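Long-range contacts in beta-ketoacyl synthase (Pseudomonas aeruginosa, PDB 4CW4), which condenses acetyl-CoA with malonyl-ACP to make acetoacetyl-ACP, the primer for fatty acid synthesis: residues 11-16 against 204-209; 223-228 against 306-311; 366-371 against 479-484. All coordinates share one frame; numbering follows the deposited sequence.

Contact 1: 11-16 against 204-209; sequences VIVGFG and RSTGID
A classic beta bulge in strand 10-19 of the thiolase-fold core, which is paired with strands 366-374 and 387-394, is where this contact forms: V13 and G14 both face V371 of the neighbouring strand, and the turn that ends helix 190-204 settles against them with S205 and T206, within the type I turn from R204 to G207. The one direct hydrogen bond uses the serine hydroxyl. F15 N donates to S205 OG over 2.9 Å, bent to 143° at the hydrogen, while the same OG is also bonded to A202 O one turn back in the helix. The grip depends on chi1 of S205, 80°, which sets OG between its own backbone N and carbonyl carbon and aims it at the strand. OG also lies 3.3 Å from G14 CA; with no side chain in the way, the glycine lets the turn come so close that the CA atoms of G14 and T206 are 4.6 Å apart. T206 brings its methyl to the bulge, CG2 being 4.0 Å from G14 CA and 4.2 Å from V13 CG2. Its hydroxyl turns to the loop instead: OG1 accepts from I208 N in an ST turn and bonds back to I203 O, holding fixed the rotation that presents the methyl. The F15 side chain leaves the strand on the side away from the turn; its ring meets that of H386 edge-to-face and touches I488 and L491 of helix 482-496. Beyond the direct contacts, a single water ties the two backbones together, donating one hydrogen to V13 O at 2.8 Å and the other to T206 O at 2.7 Å.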
loop_
_atom_site.group_PDB
_atom_site.type_symbol
_atom_site.label_atom_id
_atom_site.label_comp_id
_atom_site.label_asym_id
_atom_site.label_seq_id
_atom_site.Cartn_x
_atom_site.Cartn_y
_atom_site.Cartn_z
ATOM N N VAL A 11 19.459 15.336 -2.793
ATOM C CA VAL A 11 20.746 14.656 -2.881
ATOM C C VAL A 11 20.738 13.431 -1.974
ATOM O O VAL A 11 20.123 13.438 -0.906
ATOM C CB VAL A 11 21.937 15.584 -2.579
ATOM C CG1 VAL A 11 22.003 16.693 -3.603
ATOM C CG2 VAL A 11 21.890 16.164 -1.199
ATOM N N ILE A 12 21.410 12.373 -2.436
ATOM C CA ILE A 12 21.517 11.125 -1.704
ATOM C C ILE A 12 22.708 11.219 -0.760
ATOM O O ILE A 12 23.849 11.274 -1.219
ATOM C CB ILE A 12 21.695 9.917 -2.649
ATOM C CG1 ILE A 12 20.555 9.830 -3.670
ATOM C CG2 ILE A 12 21.822 8.626 -1.820
ATOM C CD1 ILE A 12 20.836 8.874 -4.802
ATOM N N VAL A 13 22.440 11.277 0.543
ATOM C CA VAL A 13 23.491 11.469 1.540
ATOM C C VAL A 13 23.834 10.185 2.299
ATOM O O VAL A 13 24.795 10.155 3.077
ATOM C CB VAL A 13 23.145 12.598 2.546
ATOM C CG1 VAL A 13 22.837 13.899 1.796
ATOM C CG2 VAL A 13 21.985 12.203 3.460
ATOM N N GLY A 14 23.080 9.117 2.049
ATOM C CA GLY A 14 23.348 7.835 2.674
ATOM C C GLY A 14 22.536 6.766 1.981
ATOM O O GLY A 14 21.570 7.077 1.295
ATOM N N PHE A 15 22.930 5.509 2.157
ATOM C CA PHE A 15 22.191 4.386 1.596
ATOM C C PHE A 15 22.635 3.115 2.272
ATOM O O PHE A 15 23.789 3.001 2.705
ATOM C CB PHE A 15 22.363 4.307 0.069
ATOM C CG PHE A 15 23.777 4.057 -0.388
ATOM C CD1 PHE A 15 24.657 5.095 -0.584
ATOM C CD2 PHE A 15 24.214 2.761 -0.641
ATOM C CE1 PHE A 15 25.950 4.843 -1.000
ATOM C CE2 PHE A 15 25.488 2.503 -1.066
ATOM C CZ PHE A 15 26.372 3.546 -1.223
ATOM N N GLY A 16 21.718 2.167 2.408
ATOM C CA GLY A 16 22.073 0.924 3.046
ATOM C C GLY A 16 20.983 -0.096 2.913
ATOM O O GLY A 16 19.903 0.225 2.416
ATOM N N ARG A 204 23.316 5.053 9.470
ATOM C CA ARG A 204 24.692 5.101 9.938
ATOM C C ARG A 204 25.683 5.364 8.802
ATOM O O ARG A 204 26.778 5.864 9.039
ATOM C CB ARG A 204 25.065 3.810 10.674
ATOM C CG ARG A 204 24.305 3.598 11.981
ATOM C CD ARG A 204 24.861 2.471 12.793
ATOM N NE ARG A 204 24.033 2.205 13.968
ATOM C CZ ARG A 204 24.102 2.884 15.112
ATOM N NH1 ARG A 204 24.981 3.877 15.256
ATOM N NH2 ARG A 204 23.304 2.552 16.122
ATOM N N SER A 205 25.299 5.036 7.572
ATOM C CA SER A 205 26.152 5.284 6.414
ATOM C C SER A 205 26.337 6.765 6.152
ATOM O O SER A 205 27.241 7.139 5.433
ATOM C CB SER A 205 25.583 4.649 5.141
ATOM O OG SER A 205 24.539 5.434 4.571
ATOM N N THR A 206 25.496 7.621 6.727
ATOM C CA THR A 206 25.628 9.057 6.476
ATOM C C THR A 206 26.838 9.685 7.144
ATOM O O THR A 206 27.258 10.752 6.731
ATOM C CB THR A 206 24.400 9.856 6.956
ATOM O OG1 THR A 206 24.327 9.824 8.384
ATOM C CG2 THR A 206 23.096 9.343 6.331
ATOM N N GLY A 207 27.360 9.071 8.202
ATOM C CA GLY A 207 28.403 9.685 8.996
ATOM C C GLY A 207 27.960 10.875 9.827
ATOM O O GLY A 207 28.809 11.620 10.312
ATOM N N ILE A 208 26.654 11.054 10.001
ATOM C CA ILE A 208 26.129 12.162 10.785
ATOM C C ILE A 208 25.222 11.604 11.878
ATOM O O ILE A 208 24.391 10.728 11.623
ATOM C CB ILE A 208 25.367 13.173 9.894
ATOM C CG1 ILE A 208 26.285 13.751 8.810
ATOM C CG2 ILE A 208 24.805 14.317 10.742
ATOM C CD1 ILE A 208 25.550 14.496 7.742
ATOM N N ASP A 209 25.412 12.085 13.106
ATOM C CA ASP A 209 24.567 11.677 14.222
ATOM C C ASP A 209 23.111 12.025 13.878
ATOM O O ASP A 209 22.819 13.143 13.474
ATOM C CB ASP A 209 25.033 12.397 15.504
ATOM C CG ASP A 209 24.382 11.873 16.792
ATOM O OD1 ASP A 209 23.281 11.294 16.771
ATOM O OD2 ASP A 209 25.000 12.075 17.864
HETATM O O HOH W 1 26.354 11.978 4.460
#

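Contact 2: 223-228 against 306-311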
loop_
_atom_site.group_PDB
_atom_site.type_symbol
_atom_site.label_atom_id
_atom_site.label_comp_id
_atom_site.label_asym_id
_atom_site.label_seq_id
_atom_site.Cartn_x
_atom_site.Cartn_y
_atom_site.Cartn_z
ATOM N N ALA A 223 10.691 12.894 6.715
ATOM C CA ALA A 223 9.695 12.056 6.064
ATOM C C ALA A 223 10.250 10.665 5.863
ATOM O O ALA A 223 11.430 10.515 5.623
ATOM C CB ALA A 223 9.345 12.630 4.730
ATOM N N VAL A 224 9.373 9.671 5.940
ATOM C CA VAL A 224 9.723 8.282 5.687
ATOM C C VAL A 224 8.676 7.667 4.774
ATOM O O VAL A 224 7.481 7.744 5.067
ATOM C CB VAL A 224 9.806 7.450 6.984
ATOM C CG1 VAL A 224 10.164 6.006 6.673
ATOM C CG2 VAL A 224 10.819 8.063 7.951
ATOM N N PHE A 225 9.136 7.065 3.678
ATOM C CA PHE A 225 8.286 6.329 2.745
ATOM C C PHE A 225 8.856 4.945 2.472
ATOM O O PHE A 225 9.968 4.839 1.960
ATOM C CB PHE A 225 8.127 7.103 1.450
ATOM C CG PHE A 225 7.652 8.515 1.669
ATOM C CD1 PHE A 225 6.386 8.768 2.178
ATOM C CD2 PHE A 225 8.484 9.589 1.409
ATOM C CE1 PHE A 225 5.965 10.075 2.389
ATOM C CE2 PHE A 225 8.060 10.889 1.632
ATOM C CZ PHE A 225 6.813 11.133 2.122
ATOM N N SER A 226 8.085 3.904 2.813
ATOM C CA SER A 226 8.535 2.520 2.635
ATOM C C SER A 226 7.327 1.606 2.407
ATOM O O SER A 226 6.306 2.079 1.935
ATOM C CB SER A 226 9.385 2.053 3.814
ATOM O OG SER A 226 9.960 0.798 3.512
ATOM N N GLY A 227 7.461 0.316 2.708
ATOM C CA GLY A 227 6.359 -0.632 2.613
ATOM C C GLY A 227 6.734 -1.897 1.864
ATOM O O GLY A 227 7.901 -2.123 1.537
ATOM N N SER A 228 5.731 -2.740 1.636
ATOM C CA SER A 228 5.866 -3.973 0.843
ATOM C C SER A 228 4.666 -4.038 -0.093
ATOM O O SER A 228 3.650 -3.377 0.159
ATOM C CB SER A 228 5.859 -5.206 1.750
ATOM O OG SER A 228 4.628 -5.302 2.471
ATOM N N ARG A 306 12.759 18.077 4.478
ATOM C CA ARG A 306 14.158 18.338 4.197
ATOM C C ARG A 306 15.025 17.095 4.306
ATOM O O ARG A 306 16.137 17.080 3.747
ATOM C CB ARG A 306 14.668 19.405 5.143
ATOM C CG ARG A 306 13.906 20.725 4.992
ATOM C CD ARG A 306 14.604 21.901 5.625
ATOM N NE ARG A 306 15.774 22.268 4.830
ATOM C CZ ARG A 306 16.474 23.392 4.961
ATOM N NH1 ARG A 306 16.151 24.294 5.879
ATOM N NH2 ARG A 306 17.500 23.620 4.154
ATOM N N VAL A 307 14.550 16.087 5.042
ATOM C CA VAL A 307 15.257 14.820 5.201
ATOM C C VAL A 307 14.256 13.733 4.928
ATOM O O VAL A 307 13.198 13.706 5.560
ATOM C CB VAL A 307 15.819 14.629 6.626
ATOM C CG1 VAL A 307 16.598 13.316 6.736
ATOM C CG2 VAL A 307 16.695 15.814 6.993
ATOM N N VAL A 308 14.568 12.858 3.979
ATOM C CA VAL A 308 13.629 11.828 3.582
ATOM C C VAL A 308 14.315 10.469 3.530
ATOM O O VAL A 308 15.335 10.297 2.865
ATOM C CB VAL A 308 13.003 12.097 2.188
ATOM C CG1 VAL A 308 11.956 11.021 1.877
ATOM C CG2 VAL A 308 12.393 13.482 2.109
ATOM N N ILE A 309 13.739 9.501 4.234
ATOM C CA ILE A 309 14.211 8.120 4.155
ATOM C C ILE A 309 13.239 7.422 3.224
ATOM O O ILE A 309 12.035 7.382 3.498
ATOM C CB ILE A 309 14.239 7.435 5.525
ATOM C CG1 ILE A 309 15.402 7.971 6.400
ATOM C CG2 ILE A 309 14.441 5.924 5.363
ATOM C CD1 ILE A 309 15.313 9.442 6.800
ATOM N N VAL A 310 13.747 6.923 2.102
ATOM C CA VAL A 310 12.913 6.268 1.098
ATOM C C VAL A 310 13.428 4.864 0.852
ATOM O O VAL A 310 14.617 4.669 0.630
ATOM C CB VAL A 310 12.973 6.997 -0.265
ATOM C CG1 VAL A 310 11.950 6.409 -1.228
ATOM C CG2 VAL A 310 12.764 8.505 -0.126
ATOM N N GLY A 311 12.548 3.880 0.875
ATOM C CA GLY A 311 12.991 2.526 0.605
ATOM C C GLY A 311 11.832 1.553 0.611
ATOM O O GLY A 311 10.673 1.947 0.429
#
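The phenyl ring of F225 meets V308 obliquely, its CD2 3.8 Å from CG1 of the valine, on one face of a parallel strand pair in the core sheet of the N-terminal half of the thiolase fold. Strands 223-225 and 307-311 run side by side, 9° apart in direction and 4.7 Å between axes. The ring reaches back along the strand because CG stands anti to the carbonyl carbon of F225, chi1 -53°, so it overlaps V308 although the residue paired with F225 is V310. A223 fills the same face, its CB 4.1 Å from V308 CG2, and V310 continues the row; helix 288-301 lies over it, K295 touching F225, I300 touching V308 and F289 touching V310. On the reverse face V224 and I309 are paired, CG2 of the valine 4.2 Å from CB of the isoleucine. There V224 packs on N269 and L273 of helix 263-273, while I309 meets W210 of helix 210-215, so the sheet is sandwiched between helices. The backbones are bound in regular parallel fashion: A223 N to V307 O, I309 N to A223 O, F225 N to I309 O and G311 N to F225 O. The carbonyls of A223, I309 and F225 each also receive a CA-H from across the pair, from V308, V224 and V310 respectively. Past F225 the strand gives way to a loop: S226 turns OG anti to its N and joins it to the hydroxyl of Y369 on strand 366-374. At this last step of the pair, S226 CA directs its hydrogen at G311 O across 3.1 Å, with an angle of 163° at the hydrogen.

Contact 3: 366-371 against 479-484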
loop_
_atom_site.group_PDB
_atom_site.type_symbol
_atom_site.label_atom_id
_atom_site.label_comp_id
_atom_site.label_asym_id
_atom_site.label_seq_id
_atom_site.Cartn_x
_atom_site.Cartn_y
_atom_site.Cartn_z
ATOM N N SER A 366 14.642 -8.434 -0.204
ATOM C CA SER A 366 15.545 -7.293 -0.098
ATOM C C SER A 366 14.913 -6.213 0.725
ATOM O O SER A 366 13.701 -5.995 0.647
ATOM C CB SER A 366 15.832 -6.706 -1.472
ATOM O OG SER A 366 16.790 -5.650 -1.382
ATOM N N SER A 367 15.727 -5.526 1.512
ATOM C CA SER A 367 15.305 -4.266 2.114
ATOM C C SER A 367 16.411 -3.270 1.875
ATOM O O SER A 367 17.574 -3.543 2.154
ATOM C CB SER A 367 15.009 -4.377 3.609
ATOM O OG SER A 367 14.546 -3.124 4.100
ATOM N N GLN A 368 16.035 -2.098 1.374
ATOM C CA GLN A 368 16.975 -1.068 0.938
ATOM C C GLN A 368 16.406 0.291 1.290
ATOM O O GLN A 368 15.211 0.499 1.132
ATOM C CB GLN A 368 17.143 -1.120 -0.581
ATOM C CG GLN A 368 17.655 -2.419 -1.162
ATOM C CD GLN A 368 19.146 -2.558 -1.067
ATOM O OE1 GLN A 368 19.761 -2.147 -0.083
ATOM N NE2 GLN A 368 19.746 -3.152 -2.087
ATOM N N TYR A 369 17.277 1.205 1.703
ATOM C CA TYR A 369 16.909 2.593 1.974
ATOM C C TYR A 369 17.939 3.563 1.412
ATOM O O TYR A 369 19.138 3.296 1.438
ATOM C CB TYR A 369 16.726 2.840 3.489
ATOM C CG TYR A 369 15.519 2.128 3.969
ATOM C CD1 TYR A 369 14.262 2.658 3.739
ATOM C CD2 TYR A 369 15.618 0.880 4.577
ATOM C CE1 TYR A 369 13.133 1.975 4.111
ATOM C CE2 TYR A 369 14.503 0.193 4.947
ATOM C CZ TYR A 369 13.265 0.734 4.713
ATOM O OH TYR A 369 12.112 0.057 5.062
ATOM N N VAL A 370 17.452 4.699 0.919
ATOM C CA VAL A 370 18.321 5.837 0.660
ATOM C C VAL A 370 17.893 6.968 1.579
ATOM O O VAL A 370 16.710 7.083 1.948
ATOM C CB VAL A 370 18.287 6.326 -0.816
ATOM C CG1 VAL A 370 18.865 5.244 -1.752
ATOM C CG2 VAL A 370 16.889 6.760 -1.239
ATOM N N VAL A 371 18.860 7.790 1.956
ATOM C CA VAL A 371 18.599 8.975 2.764
ATOM C C VAL A 371 18.795 10.172 1.860
ATOM O O VAL A 371 19.870 10.349 1.312
ATOM C CB VAL A 371 19.542 9.072 3.968
ATOM C CG1 VAL A 371 19.157 10.247 4.854
ATOM C CG2 VAL A 371 19.548 7.783 4.758
ATOM N N LEU A 479 10.514 -7.471 -5.770
ATOM C CA LEU A 479 9.128 -7.003 -5.743
ATOM C C LEU A 479 9.116 -5.508 -5.392
ATOM O O LEU A 479 9.634 -4.717 -6.174
ATOM C CB LEU A 479 8.263 -7.864 -4.817
ATOM C CG LEU A 479 8.227 -9.370 -5.116
ATOM C CD1 LEU A 479 7.179 -10.062 -4.265
ATOM C CD2 LEU A 479 7.995 -9.677 -6.603
ATOM N N ALA A 480 8.552 -5.107 -4.246
ATOM C CA ALA A 480 8.558 -3.678 -3.905
ATOM C C ALA A 480 9.953 -3.074 -3.983
ATOM O O ALA A 480 10.127 -1.947 -4.429
ATOM C CB ALA A 480 7.982 -3.400 -2.511
ATOM N N THR A 481 10.945 -3.837 -3.554
ATOM C CA THR A 481 12.285 -3.299 -3.374
ATOM C C THR A 481 13.100 -3.347 -4.664
ATOM O O THR A 481 14.237 -2.891 -4.695
ATOM C CB THR A 481 12.989 -4.095 -2.257
ATOM O OG1 THR A 481 12.078 -4.223 -1.163
ATOM C CG2 THR A 481 14.263 -3.421 -1.774
ATOM N N ALA A 482 12.508 -3.869 -5.731
ATOM C CA ALA A 482 13.276 -4.125 -6.946
ATOM C C ALA A 482 14.017 -2.885 -7.463
ATOM O O ALA A 482 15.195 -2.939 -7.787
ATOM C CB ALA A 482 12.396 -4.679 -8.025
ATOM N N SER A 483 13.326 -1.760 -7.567
ATOM C CA SER A 483 13.956 -0.577 -8.122
ATOM C C SER A 483 14.885 0.117 -7.143
ATOM O O SER A 483 15.690 0.928 -7.566
ATOM C CB SER A 483 12.935 0.374 -8.756
ATOM O OG SER A 483 11.874 0.709 -7.872
ATOM N N ALA A 484 14.823 -0.227 -5.865
ATOM C CA ALA A 484 15.850 0.195 -4.918
ATOM C C ALA A 484 17.145 -0.618 -5.135
ATOM O O ALA A 484 18.228 -0.071 -5.093
ATOM C CB ALA A 484 15.371 0.059 -3.470
#
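This is helix-on-strand packing deep in the core: the start of helix 482-496, led in by a short 3-10 turn, sits over the first residues of strand 366-374 in the thiolase fold. T481 carries the contact with both branches. Its OG1 donates to S366 O at 3.0 Å, coming in from above the carbonyl, 48° out of its plane. Its methyl, anti to the backbone N, drops between S366 and Q368. There CG2 lies 3.4 Å from S366 OG and 3.6 Å from Q368 CG, the glutamine chain crossing the threonine at about a right angle. One turn on, A484 adds its methyl, CB to CB 3.6 Å from Q368. The glutamine bends at chi2, -81°, and in the conformer described its amide is bonded at both ends: OE1 to S24 OG, NE2 to OD1 of D485, the next helix residue. D485 OD1 also takes S366 OG, so one carboxylate oxygen ties two strand side chains to the helix. The contact lies near the probable catalytic centre: T481 follows four residues after H477, a predicted active-site histidine, whose ND1 accepts from L479 N. Around it, the flanking strands 10-19 and 307-314 bond to 366-371 on its two edges, N312 touches T481, and F289 of helix 288-301 packs against A484.

Overall arrangement
Strand 366-371 joins the three contacts, hydrogen-bonded antiparallel between the strands of the other two. Toward contact 1, V13 N reaches V371 O at 2.8 Å and G14 O takes V371 N at 2.9 Å, at the bulge itself. Toward contact 2, V310 O accepts from V370 N at 2.8 Å, and I309 CG2 packs 3.7 Å from Y369 CD1. Contacts 1 and 2 do not touch, their nearest atoms being about 6 Å apart. Contact 3 lies nearest the middle of the chain and closest to catalysis: the T481 side chain is about 8 Å from that of H477 and about 9 Å from that of C286, the inferred active-site residues; contacts 1 and 2 lie farther off.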